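Local coordinates for aminotransferase, class V family protein (Trichomonas vaginalis, PDB 5F8V) that probably catalyses, with pyridoxal 5'-phosphate as cofactor, the exchange of an amino group between O-phospho-L-serine and 2-oxoglutarate in serine biosynthesis, at residues 68-74 with 210-216; 83-89 with 231-235; 149-155 with 172-178. All coordinates share one frame; numbering follows the deposited sequence.

Contact 1: residues 68-74 with 210-216; sequences NFNILFV and SVVIIRK
Strands 69-74 and 210-215 pair antiparallel, from Phe69 with Arg215 to Val74 with Ser210, their directions 163° apart. They form one margin of the mixed seven-stranded sheet of the large domain of a PLP-dependent aminotransferase. Strand 209-215 runs against both of its neighbours in that sheet, 69-75 and 193-199. Asn70 with Ile214, Leu72 with Val212 and Val74 with Ser210 are hydrogen-bonded pairs, each bonded in both directions. In the middle pair Leu72 N lies 2.7 Å from Val212 O. Lys216 N adds a seventh bond, to Asn68 O.

On the face carrying Leu72 and Val74 the methyl groups meet across a diagonal. Leu72 CD1 touches Ile214 CD1 at 3.8 Å, and Val74 CG2 touches Val212 CG2 at 3.7 Å. Helices 78-89 and 233-238 pack over this side. The other face holds Phe69, Ile71 and Phe73, and Ile71 and Phe73 meet helix 46-63 there. Phe73 CE1 rests on Val211 CG2 at 3.7 Å, the two side chains lying alongside each other.

At the end of the paired strands Arg215 passes over one face of the Phe69 ring. Its CG lies opposite its backbone N (chi1 -158°), and the chain then bends at chi2 and chi3. This lays CG on the ring in a CH-pi contact, 3.9 Å from the Phe69 centroid, and turns the guanidinium plane 82° from it. NH1 forms a salt bridge with Asp217. Lys216 crosses Asn70 at about a right angle. Its NZ bonds Glu67 O, while its methylene CE lies 3.3 Å from Asn70 OD1.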
loop_
_atom_site.group_PDB
_atom_site.type_symbol
_atom_site.label_atom_id
_atom_site.label_comp_id
_atom_site.label_asym_id
_atom_site.label_seq_id
_atom_site.Cartn_x
_atom_site.Cartn_y
_atom_site.Cartn_z
ATOM N N ASN A 68 -8.969 15.939 19.481
ATOM C CA ASN A 68 -7.531 15.831 19.823
ATOM C C ASN A 68 -6.805 14.626 19.174
ATOM O O ASN A 68 -5.652 14.351 19.512
ATOM C CB ASN A 68 -7.311 15.840 21.349
ATOM C CG ASN A 68 -7.978 14.672 22.052
ATOM O OD1 ASN A 68 -9.067 14.264 21.671
ATOM N ND2 ASN A 68 -7.351 14.161 23.104
ATOM N N PHE A 69 -7.470 13.931 18.248
ATOM C CA PHE A 69 -6.859 12.857 17.471
ATOM C C PHE A 69 -6.821 13.190 15.987
ATOM O O PHE A 69 -7.802 13.659 15.441
ATOM C CB PHE A 69 -7.636 11.558 17.674
ATOM C CG PHE A 69 -7.483 10.979 19.040
ATOM C CD1 PHE A 69 -6.611 9.917 19.271
ATOM C CD2 PHE A 69 -8.201 11.498 20.106
ATOM C CE1 PHE A 69 -6.473 9.376 20.541
ATOM C CE2 PHE A 69 -8.057 10.972 21.383
ATOM C CZ PHE A 69 -7.189 9.907 21.599
ATOM N N ASN A 70 -5.677 12.946 15.355
ATOM C CA ASN A 70 -5.561 12.927 13.891
ATOM C C ASN A 70 -5.963 11.553 13.344
ATOM O O ASN A 70 -5.777 10.544 14.025
ATOM C CB ASN A 70 -4.123 13.204 13.444
ATOM C CG ASN A 70 -3.612 14.555 13.911
ATOM O OD1 ASN A 70 -4.141 15.591 13.529
ATOM N ND2 ASN A 70 -2.575 14.543 14.729
ATOM N N ILE A 71 -6.488 11.529 12.117
ATOM C CA ILE A 71 -6.842 10.293 11.422
ATOM C C ILE A 71 -5.993 10.209 10.164
ATOM O O ILE A 71 -5.986 11.142 9.354
ATOM C CB ILE A 71 -8.349 10.233 11.069
ATOM C CG1 ILE A 71 -9.204 10.331 12.344
ATOM C CG2 ILE A 71 -8.678 8.937 10.324
ATOM C CD1 ILE A 71 -10.696 10.467 12.098
ATOM N N LEU A 72 -5.268 9.098 10.002
ATOM C CA LEU A 72 -4.439 8.881 8.813
ATOM C C LEU A 72 -4.909 7.677 8.017
ATOM O O LEU A 72 -5.319 6.676 8.579
ATOM C CB LEU A 72 -2.971 8.660 9.205
ATOM C CG LEU A 72 -2.277 9.675 10.110
ATOM C CD1 LEU A 72 -0.808 9.305 10.243
ATOM C CD2 LEU A 72 -2.403 11.093 9.581
ATOM N N PHE A 73 -4.855 7.805 6.699
ATOM C CA PHE A 73 -4.875 6.678 5.778
ATOM C C PHE A 73 -3.467 6.608 5.229
ATOM O O PHE A 73 -2.975 7.602 4.681
ATOM C CB PHE A 73 -5.847 6.921 4.625
ATOM C CG PHE A 73 -7.286 6.964 5.045
ATOM C CD1 PHE A 73 -7.978 5.787 5.300
ATOM C CD2 PHE A 73 -7.956 8.178 5.178
ATOM C CE1 PHE A 73 -9.313 5.817 5.685
ATOM C CE2 PHE A 73 -9.291 8.213 5.568
ATOM C CZ PHE A 73 -9.969 7.035 5.821
ATOM N N VAL A 74 -2.822 5.452 5.367
ATOM C CA VAL A 74 -1.441 5.267 4.893
ATOM C C VAL A 74 -1.272 4.018 4.038
ATOM O O VAL A 74 -2.051 3.070 4.138
ATOM C CB VAL A 74 -0.437 5.232 6.068
ATOM C CG1 VAL A 74 -0.316 6.625 6.667
ATOM C CG2 VAL A 74 -0.846 4.215 7.141
ATOM N N SER A 210 -3.567 0.950 5.671
ATOM C CA SER A 210 -3.894 0.961 7.098
ATOM C C SER A 210 -4.467 2.312 7.517
ATOM O O SER A 210 -4.117 3.356 6.948
ATOM C CB SER A 210 -2.650 0.682 7.952
ATOM O OG SER A 210 -2.057 -0.570 7.653
ATOM N N VAL A 211 -5.343 2.274 8.519
ATOM C CA VAL A 211 -5.759 3.465 9.243
ATOM C C VAL A 211 -4.876 3.597 10.475
ATOM O O VAL A 211 -4.659 2.616 11.190
ATOM C CB VAL A 211 -7.250 3.384 9.649
ATOM C CG1 VAL A 211 -7.588 4.325 10.799
ATOM C CG2 VAL A 211 -8.122 3.673 8.437
ATOM N N VAL A 212 -4.372 4.810 10.716
ATOM C CA VAL A 212 -3.664 5.125 11.952
ATOM C C VAL A 212 -4.351 6.336 12.585
ATOM O O VAL A 212 -4.522 7.373 11.937
ATOM C CB VAL A 212 -2.161 5.402 11.717
ATOM C CG1 VAL A 212 -1.404 5.379 13.036
ATOM C CG2 VAL A 212 -1.557 4.380 10.761
ATOM N N ILE A 213 -4.766 6.183 13.839
ATOM C CA ILE A 213 -5.429 7.239 14.598
ATOM C C ILE A 213 -4.517 7.595 15.755
ATOM O O ILE A 213 -4.202 6.725 16.570
ATOM C CB ILE A 213 -6.809 6.774 15.110
ATOM C CG1 ILE A 213 -7.751 6.550 13.919
ATOM C CG2 ILE A 213 -7.398 7.788 16.093
ATOM C CD1 ILE A 213 -9.094 5.940 14.275
ATOM N N ILE A 214 -4.102 8.866 15.832
ATOM C CA ILE A 214 -3.036 9.296 16.759
ATOM C C ILE A 214 -3.460 10.493 17.606
ATOM O O ILE A 214 -3.945 11.491 17.067
ATOM C CB ILE A 214 -1.745 9.694 16.000
ATOM C CG1 ILE A 214 -1.336 8.596 15.008
ATOM C CG2 ILE A 214 -0.610 10.000 16.990
ATOM C CD1 ILE A 214 -0.257 8.996 14.025
ATOM N N ARG A 215 -3.258 10.396 18.923
ATOM C CA ARG A 215 -3.543 11.511 19.836
ATOM C C ARG A 215 -2.477 12.595 19.591
ATOM O O ARG A 215 -1.286 12.285 19.538
ATOM C CB ARG A 215 -3.504 11.032 21.296
ATOM C CG ARG A 215 -4.276 11.911 22.279
ATOM C CD ARG A 215 -3.571 12.009 23.624
ATOM N NE ARG A 215 -3.720 10.853 24.494
ATOM C CZ ARG A 215 -2.848 10.471 25.432
ATOM N NH1 ARG A 215 -1.717 11.143 25.662
ATOM N NH2 ARG A 215 -3.113 9.387 26.153
ATOM N N LYS A 216 -2.907 13.846 19.437
ATOM C CA LYS A 216 -2.020 14.929 18.947
ATOM C C LYS A 216 -0.745 15.209 19.760
ATOM O O LYS A 216 0.297 15.484 19.162
ATOM C CB LYS A 216 -2.811 16.233 18.737
ATOM C CG LYS A 216 -3.662 16.203 17.487
ATOM C CD LYS A 216 -4.586 17.399 17.379
ATOM C CE LYS A 216 -5.353 17.344 16.072
ATOM N NZ LYS A 216 -6.437 18.356 16.018
#

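Contact 2: residues 83-89 with 231-235; sequences SAIPFNF and MDYRI
A helix start is docked on a helix end here: Asn88, in the last turn of helix 78-89, grips Met231, Tyr233 and Arg234 around the N-terminus of helix 233-238. Both helices lie on one face of the large-domain sheet. The Asn88 amide uses both of its atoms twice. ND2 donates to Met231 O at 2.8 Å and also to Ala84 O of its own helix. OD1 accepts from Tyr233 N at 2.9 Å and from Arg234 NH1 at 2.9 Å. Arg234 adds a second prong, with NH2 2.9 Å from Asn88 O and lined up with a lone pair of that carbonyl. The same NH2 also bonds Arg221 O. The guanidinium and the amide are nearly coplanar, 12° apart.

Asp232 is the N-cap of helix 233-238. Its OD1 accepts from Arg234 N and forms a salt bridge with Arg234 NH1, at 2.8 Å. The two nitrogens arrive from opposite faces of the carboxylate.

The Tyr233 side chain is a knob set among Ala84, Ile85, Asn88 and Phe89. Its CD2 lies 3.4 Å from Asn88 CG, with ring and amide planes 22° apart. Its OH is bonded to Gln81. Beside it Met231 bends at chi3 (60°), which brings CE to 3.8 Å from Ala84 CB. Met231 also packs on Met231 of the second subunit.

With ND2 facing two carbonyls and OD1 facing two donors, the Asn88 amide is fixed in one orientation. Arg234 has the Asp232 carboxylate to balance its charge, and it would probably polarise the Asn88 carbonyl groups further.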
loop_
_atom_site.group_PDB
_atom_site.type_symbol
_atom_site.label_atom_id
_atom_site.label_comp_id
_atom_site.label_asym_id
_atom_site.label_seq_id
_atom_site.Cartn_x
_atom_site.Cartn_y
_atom_site.Cartn_z
ATOM N N SER A 83 6.763 -1.370 12.810
ATOM C CA SER A 83 8.041 -0.673 12.712
ATOM C C SER A 83 7.894 0.813 13.029
ATOM O O SER A 83 8.687 1.367 13.795
ATOM C CB SER A 83 8.623 -0.832 11.319
ATOM O OG SER A 83 8.665 -2.190 10.936
ATOM N N ALA A 84 6.870 1.444 12.461
ATOM C CA ALA A 84 6.671 2.886 12.602
ATOM C C ALA A 84 6.335 3.316 14.027
ATOM O O ALA A 84 6.713 4.409 14.437
ATOM C CB ALA A 84 5.611 3.383 11.623
ATOM N N ILE A 85 5.652 2.461 14.788
ATOM C CA ILE A 85 5.239 2.808 16.152
ATOM C C ILE A 85 6.426 3.263 17.033
ATOM O O ILE A 85 6.398 4.386 17.555
ATOM C CB ILE A 85 4.408 1.669 16.827
ATOM C CG1 ILE A 85 3.015 1.517 16.172
ATOM C CG2 ILE A 85 4.272 1.885 18.334
ATOM C CD1 ILE A 85 2.092 2.724 16.220
ATOM N N PRO A 86 7.467 2.416 17.199
ATOM C CA PRO A 86 8.592 2.867 18.022
ATOM C C PRO A 86 9.373 4.056 17.447
ATOM O O PRO A 86 9.773 4.926 18.218
ATOM C CB PRO A 86 9.478 1.615 18.150
ATOM C CG PRO A 86 9.046 0.707 17.051
ATOM C CD PRO A 86 7.592 0.992 16.851
ATOM N N PHE A 87 9.577 4.104 16.130
ATOM C CA PHE A 87 10.181 5.285 15.486
ATOM C C PHE A 87 9.487 6.570 15.932
ATOM O O PHE A 87 10.160 7.543 16.277
ATOM C CB PHE A 87 10.121 5.215 13.955
ATOM C CG PHE A 87 11.258 4.477 13.331
ATOM C CD1 PHE A 87 12.555 4.994 13.385
ATOM C CD2 PHE A 87 11.047 3.262 12.674
ATOM C CE1 PHE A 87 13.609 4.309 12.815
ATOM C CE2 PHE A 87 12.106 2.579 12.099
ATOM C CZ PHE A 87 13.388 3.106 12.166
ATOM N N ASN A 88 8.150 6.532 15.960
ATOM C CA ASN A 88 7.311 7.704 16.214
ATOM C C ASN A 88 7.033 8.051 17.678
ATOM O O ASN A 88 6.826 9.225 17.989
ATOM C CB ASN A 88 5.958 7.552 15.483
ATOM C CG ASN A 88 6.046 7.885 14.004
ATOM O OD1 ASN A 88 5.923 9.049 13.615
ATOM N ND2 ASN A 88 6.229 6.865 13.165
ATOM N N PHE A 89 6.992 7.053 18.566
ATOM C CA PHE A 89 6.425 7.249 19.915
ATOM C C PHE A 89 7.299 6.890 21.122
ATOM O O PHE A 89 6.852 7.064 22.261
ATOM C CB PHE A 89 5.093 6.492 20.039
ATOM C CG PHE A 89 4.058 6.899 19.031
ATOM C CD1 PHE A 89 3.631 8.226 18.938
ATOM C CD2 PHE A 89 3.475 5.950 18.187
ATOM C CE1 PHE A 89 2.668 8.593 18.010
ATOM C CE2 PHE A 89 2.514 6.318 17.266
ATOM C CZ PHE A 89 2.110 7.640 17.180
ATOM N N MET A 231 7.025 7.353 6.785
ATOM C CA MET A 231 6.619 6.682 8.018
ATOM C C MET A 231 6.688 7.573 9.267
ATOM O O MET A 231 6.412 7.095 10.378
ATOM C CB MET A 231 7.483 5.430 8.231
ATOM C CG MET A 231 7.345 4.383 7.135
ATOM S SD MET A 231 8.541 3.044 7.282
ATOM C CE MET A 231 8.118 2.378 8.886
ATOM N N ASP A 232 7.075 8.840 9.101
ATOM C CA ASP A 232 6.995 9.831 10.172
ATOM C C ASP A 232 5.578 10.371 10.127
ATOM O O ASP A 232 5.199 11.041 9.161
ATOM C CB ASP A 232 8.020 10.951 9.955
ATOM C CG ASP A 232 8.086 11.949 11.118
ATOM O OD1 ASP A 232 7.156 12.031 11.956
ATOM O OD2 ASP A 232 9.090 12.682 11.180
ATOM N N TYR A 233 4.793 10.069 11.156
ATOM C CA TYR A 233 3.372 10.392 11.141
ATOM C C TYR A 233 3.100 11.905 11.163
ATOM O O TYR A 233 2.064 12.339 10.664
ATOM C CB TYR A 233 2.623 9.694 12.280
ATOM C CG TYR A 233 2.531 8.171 12.191
ATOM C CD1 TYR A 233 2.160 7.520 11.007
ATOM C CD2 TYR A 233 2.775 7.381 13.316
ATOM C CE1 TYR A 233 2.063 6.128 10.946
ATOM C CE2 TYR A 233 2.681 5.997 13.266
ATOM C CZ TYR A 233 2.323 5.370 12.088
ATOM O OH TYR A 233 2.231 3.986 12.072
ATOM N N ARG A 234 4.022 12.689 11.726
ATOM C CA ARG A 234 3.972 14.161 11.644
ATOM C C ARG A 234 3.951 14.633 10.198
ATOM O O ARG A 234 3.157 15.500 9.841
ATOM C CB ARG A 234 5.190 14.795 12.331
ATOM C CG ARG A 234 5.220 14.608 13.833
ATOM C CD ARG A 234 6.635 14.523 14.387
ATOM N NE ARG A 234 6.620 13.792 15.649
ATOM C CZ ARG A 234 6.523 12.467 15.770
ATOM N NH1 ARG A 234 6.461 11.674 14.695
ATOM N NH2 ARG A 234 6.504 11.924 16.982
ATOM N N ILE A 235 4.824 14.050 9.373
ATOM C CA ILE A 235 4.878 14.367 7.937
ATOM C C ILE A 235 3.536 14.037 7.261
ATOM O O ILE A 235 3.064 14.817 6.439
ATOM C CB ILE A 235 6.100 13.693 7.228
ATOM C CG1 ILE A 235 7.354 14.572 7.342
ATOM C CG2 ILE A 235 5.860 13.464 5.736
ATOM C CD1 ILE A 235 7.771 14.910 8.752
#

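Contact 3: residues 149-155 with 172-178; sequences AYFYYCD and APLIIDM
The Tyr150 ring has Ile175 CD1 over one face, off-centre toward the rim. That methyl is only 3.4 Å from Tyr150 CG, a close fit. With CG between the backbone N and the carbonyl carbon (chi1 53°), the Tyr150 ring presents a face to Ile175, whose side chain runs obliquely to it. The phenol OH is bonded to Tyr98. The other branch of Ile175, CG2, meets Tyr152 CD2 at 3.7 Å. Helix 78-89 packs on this side of the sheet.

Tyr153 and Ile176 lie side by side on the reverse face. Ile176 CG2 sits over the Tyr153 ring, 4.0 Å from its centroid, and Ile176 CG1 touches CE1 of the ring at 3.5 Å. Tyr153 OH donates to Asp155 OD1 at 3.0 Å, from above the carboxylate plane. Asp155 OD2 is held by Arg185 and Asn181, so both oxygens of this buried acid have partners. Nearer the start of the strands, Phe151 CD2 touches Leu174 CD2.

The backbones beneath are parallel neighbours, with strand directions 17° apart. Five hydrogen bonds join them, running from Phe151 N with Pro173 O to Asp155 N with Asp177 O.

Tyr152 and Asp177 point the same way from the sheet. A water links them, 2.7 Å from Tyr152 OH, and it donates to Asp177 OD2 at 2.9 Å. Asp177 OD1 is bonded to Ser179. Asp177 OD2 also lies close to N1 of the PLP-modified Lys202. An aspartate at the C-terminal end of a central parallel strand, facing the pyridine nitrogen, is consistent with the cofactor site of fold type I PLP enzymes.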
loop_
_atom_site.group_PDB
_atom_site.type_symbol
_atom_site.label_atom_id
_atom_site.label_comp_id
_atom_site.label_asym_id
_atom_site.label_seq_id
_atom_site.Cartn_x
_atom_site.Cartn_y
_atom_site.Cartn_z
ATOM N N ALA A 149 7.269 4.583 27.365
ATOM C CA ALA A 149 6.762 5.512 26.360
ATOM C C ALA A 149 5.312 5.196 25.997
ATOM O O ALA A 149 4.533 6.097 25.644
ATOM C CB ALA A 149 7.634 5.468 25.109
ATOM N N TYR A 150 4.973 3.910 26.063
ATOM C CA TYR A 150 3.633 3.440 25.772
ATOM C C TYR A 150 3.450 2.004 26.262
ATOM O O TYR A 150 4.422 1.338 26.659
ATOM C CB TYR A 150 3.338 3.546 24.261
ATOM C CG TYR A 150 4.345 2.876 23.334
ATOM C CD1 TYR A 150 5.247 3.632 22.582
ATOM C CD2 TYR A 150 4.364 1.487 23.170
ATOM C CE1 TYR A 150 6.160 3.026 21.720
ATOM C CE2 TYR A 150 5.269 0.870 22.319
ATOM C CZ TYR A 150 6.158 1.640 21.590
ATOM O OH TYR A 150 7.044 1.020 20.751
ATOM N N PHE A 151 2.195 1.562 26.246
ATOM C CA PHE A 151 1.797 0.192 26.529
ATOM C C PHE A 151 1.155 -0.331 25.243
ATOM O O PHE A 151 0.067 0.110 24.869
ATOM C CB PHE A 151 0.798 0.153 27.686
ATOM C CG PHE A 151 0.363 -1.231 28.077
ATOM C CD1 PHE A 151 0.985 -1.901 29.128
ATOM C CD2 PHE A 151 -0.681 -1.866 27.404
ATOM C CE1 PHE A 151 0.574 -3.172 29.499
ATOM C CE2 PHE A 151 -1.089 -3.133 27.761
ATOM C CZ PHE A 151 -0.462 -3.792 28.813
ATOM N N TYR A 152 1.845 -1.240 24.562
ATOM C CA TYR A 152 1.378 -1.782 23.287
ATOM C C TYR A 152 0.647 -3.093 23.513
ATOM O O TYR A 152 1.111 -3.934 24.286
ATOM C CB TYR A 152 2.554 -2.006 22.335
ATOM C CG TYR A 152 2.142 -2.533 20.978
ATOM C CD1 TYR A 152 1.810 -3.882 20.793
ATOM C CD2 TYR A 152 2.076 -1.685 19.872
ATOM C CE1 TYR A 152 1.415 -4.360 19.559
ATOM C CE2 TYR A 152 1.694 -2.163 18.631
ATOM C CZ TYR A 152 1.371 -3.496 18.485
ATOM O OH TYR A 152 0.991 -3.965 17.268
ATOM N N TYR A 153 -0.482 -3.274 22.826
ATOM C CA TYR A 153 -1.203 -4.558 22.846
ATOM C C TYR A 153 -2.129 -4.742 21.659
ATOM O O TYR A 153 -2.470 -3.786 20.971
ATOM C CB TYR A 153 -1.991 -4.733 24.146
ATOM C CG TYR A 153 -3.378 -4.121 24.179
ATOM C CD1 TYR A 153 -3.558 -2.756 24.382
ATOM C CD2 TYR A 153 -4.513 -4.918 24.045
ATOM C CE1 TYR A 153 -4.835 -2.195 24.432
ATOM C CE2 TYR A 153 -5.783 -4.369 24.103
ATOM C CZ TYR A 153 -5.939 -2.999 24.296
ATOM O OH TYR A 153 -7.206 -2.474 24.353
ATOM N N CYS A 154 -2.536 -5.988 21.454
ATOM C CA CYS A 154 -3.429 -6.371 20.366
ATOM C C CYS A 154 -4.826 -6.605 20.922
ATOM O O CYS A 154 -5.042 -7.502 21.748
ATOM C CB CYS A 154 -2.927 -7.637 19.695
ATOM S SG CYS A 154 -3.870 -8.071 18.236
ATOM N N ASP A 155 -5.773 -5.790 20.481
ATOM C CA ASP A 155 -7.128 -5.871 21.013
ATOM C C ASP A 155 -7.817 -7.184 20.635
ATOM O O ASP A 155 -8.607 -7.700 21.416
ATOM C CB ASP A 155 -7.962 -4.674 20.550
ATOM C CG ASP A 155 -9.122 -4.389 21.472
ATOM O OD1 ASP A 155 -8.907 -4.294 22.692
ATOM O OD2 ASP A 155 -10.252 -4.255 20.975
ATOM N N ALA A 172 0.912 4.280 31.234
ATOM C CA ALA A 172 1.344 4.775 29.924
ATOM C C ALA A 172 0.185 4.788 28.913
ATOM O O ALA A 172 -0.787 4.033 29.072
ATOM C CB ALA A 172 2.512 3.957 29.395
ATOM N N PRO A 173 0.273 5.660 27.887
ATOM C CA PRO A 173 -0.765 5.665 26.852
ATOM C C PRO A 173 -0.784 4.371 26.033
ATOM O O PRO A 173 0.264 3.770 25.792
ATOM C CB PRO A 173 -0.407 6.875 25.974
ATOM C CG PRO A 173 0.994 7.227 26.324
ATOM C CD PRO A 173 1.196 6.802 27.746
ATOM N N LEU A 174 -1.977 3.954 25.634
ATOM C CA LEU A 174 -2.167 2.687 24.927
ATOM C C LEU A 174 -1.867 2.852 23.452
ATOM O O LEU A 174 -2.274 3.849 22.829
ATOM C CB LEU A 174 -3.606 2.200 25.081
ATOM C CG LEU A 174 -4.096 1.903 26.503
ATOM C CD1 LEU A 174 -5.612 1.781 26.507
ATOM C CD2 LEU A 174 -3.446 0.649 27.067
ATOM N N ILE A 175 -1.157 1.876 22.896
ATOM C CA ILE A 175 -1.029 1.743 21.452
ATOM C C ILE A 175 -1.628 0.389 21.091
ATOM O O ILE A 175 -1.111 -0.643 21.522
ATOM C CB ILE A 175 0.430 1.851 20.979
ATOM C CG1 ILE A 175 0.967 3.248 21.333
ATOM C CG2 ILE A 175 0.502 1.586 19.479
ATOM C CD1 ILE A 175 2.315 3.596 20.766
ATOM N N ILE A 176 -2.704 0.410 20.303
ATOM C CA ILE A 176 -3.572 -0.740 20.150
ATOM C C ILE A 176 -3.635 -1.212 18.691
ATOM O O ILE A 176 -4.013 -0.444 17.791
ATOM C CB ILE A 176 -5.006 -0.453 20.668
ATOM C CG1 ILE A 176 -4.965 0.331 21.993
ATOM C CG2 ILE A 176 -5.781 -1.750 20.812
ATOM C CD1 ILE A 176 -6.300 0.511 22.681
ATOM N N ASP A 177 -3.266 -2.472 18.463
ATOM C CA ASP A 177 -3.494 -3.111 17.154
ATOM C C ASP A 177 -4.920 -3.633 17.127
ATOM O O ASP A 177 -5.243 -4.631 17.789
ATOM C CB ASP A 177 -2.493 -4.242 16.901
ATOM C CG ASP A 177 -2.644 -4.888 15.511
ATOM O OD1 ASP A 177 -3.481 -4.463 14.690
ATOM O OD2 ASP A 177 -1.898 -5.838 15.243
ATOM N N MET A 178 -5.765 -2.944 16.357
ATOM C CA MET A 178 -7.150 -3.328 16.162
ATOM C C MET A 178 -7.395 -3.837 14.749
ATOM O O MET A 178 -8.504 -3.689 14.205
ATOM C CB MET A 178 -8.034 -2.122 16.441
ATOM C CG MET A 178 -8.007 -1.690 17.898
ATOM S SD MET A 178 -9.266 -0.429 18.141
ATOM C CE MET A 178 -9.417 -0.424 19.931
HETATM O O HOH W 1 0.206 -6.530 17.171
#

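Contacts 1 and 3 are two parts of one sheet, 14 Å apart between centres, with strand 193-199 between them. Contact 2 lies on the sheet face carrying Ile214 and Ile175, its centre 11 Å from that of contact 1 and 14 Å from that of contact 3. Tyr233 rests on contact 1, its CG 3.4 Å from Ile214 CD1. Phe89 reaches both pairs of strands: its CZ is 3.6 Å from Ile214 CG2 and its CD2 is 3.7 Å from Ile175 CD1. Contact 3 approaches the cofactor on Lys202 through Asp177. Contact 2 reaches the second subunit. Along the chain, contact 3 is nested inside the loops closed by the other two.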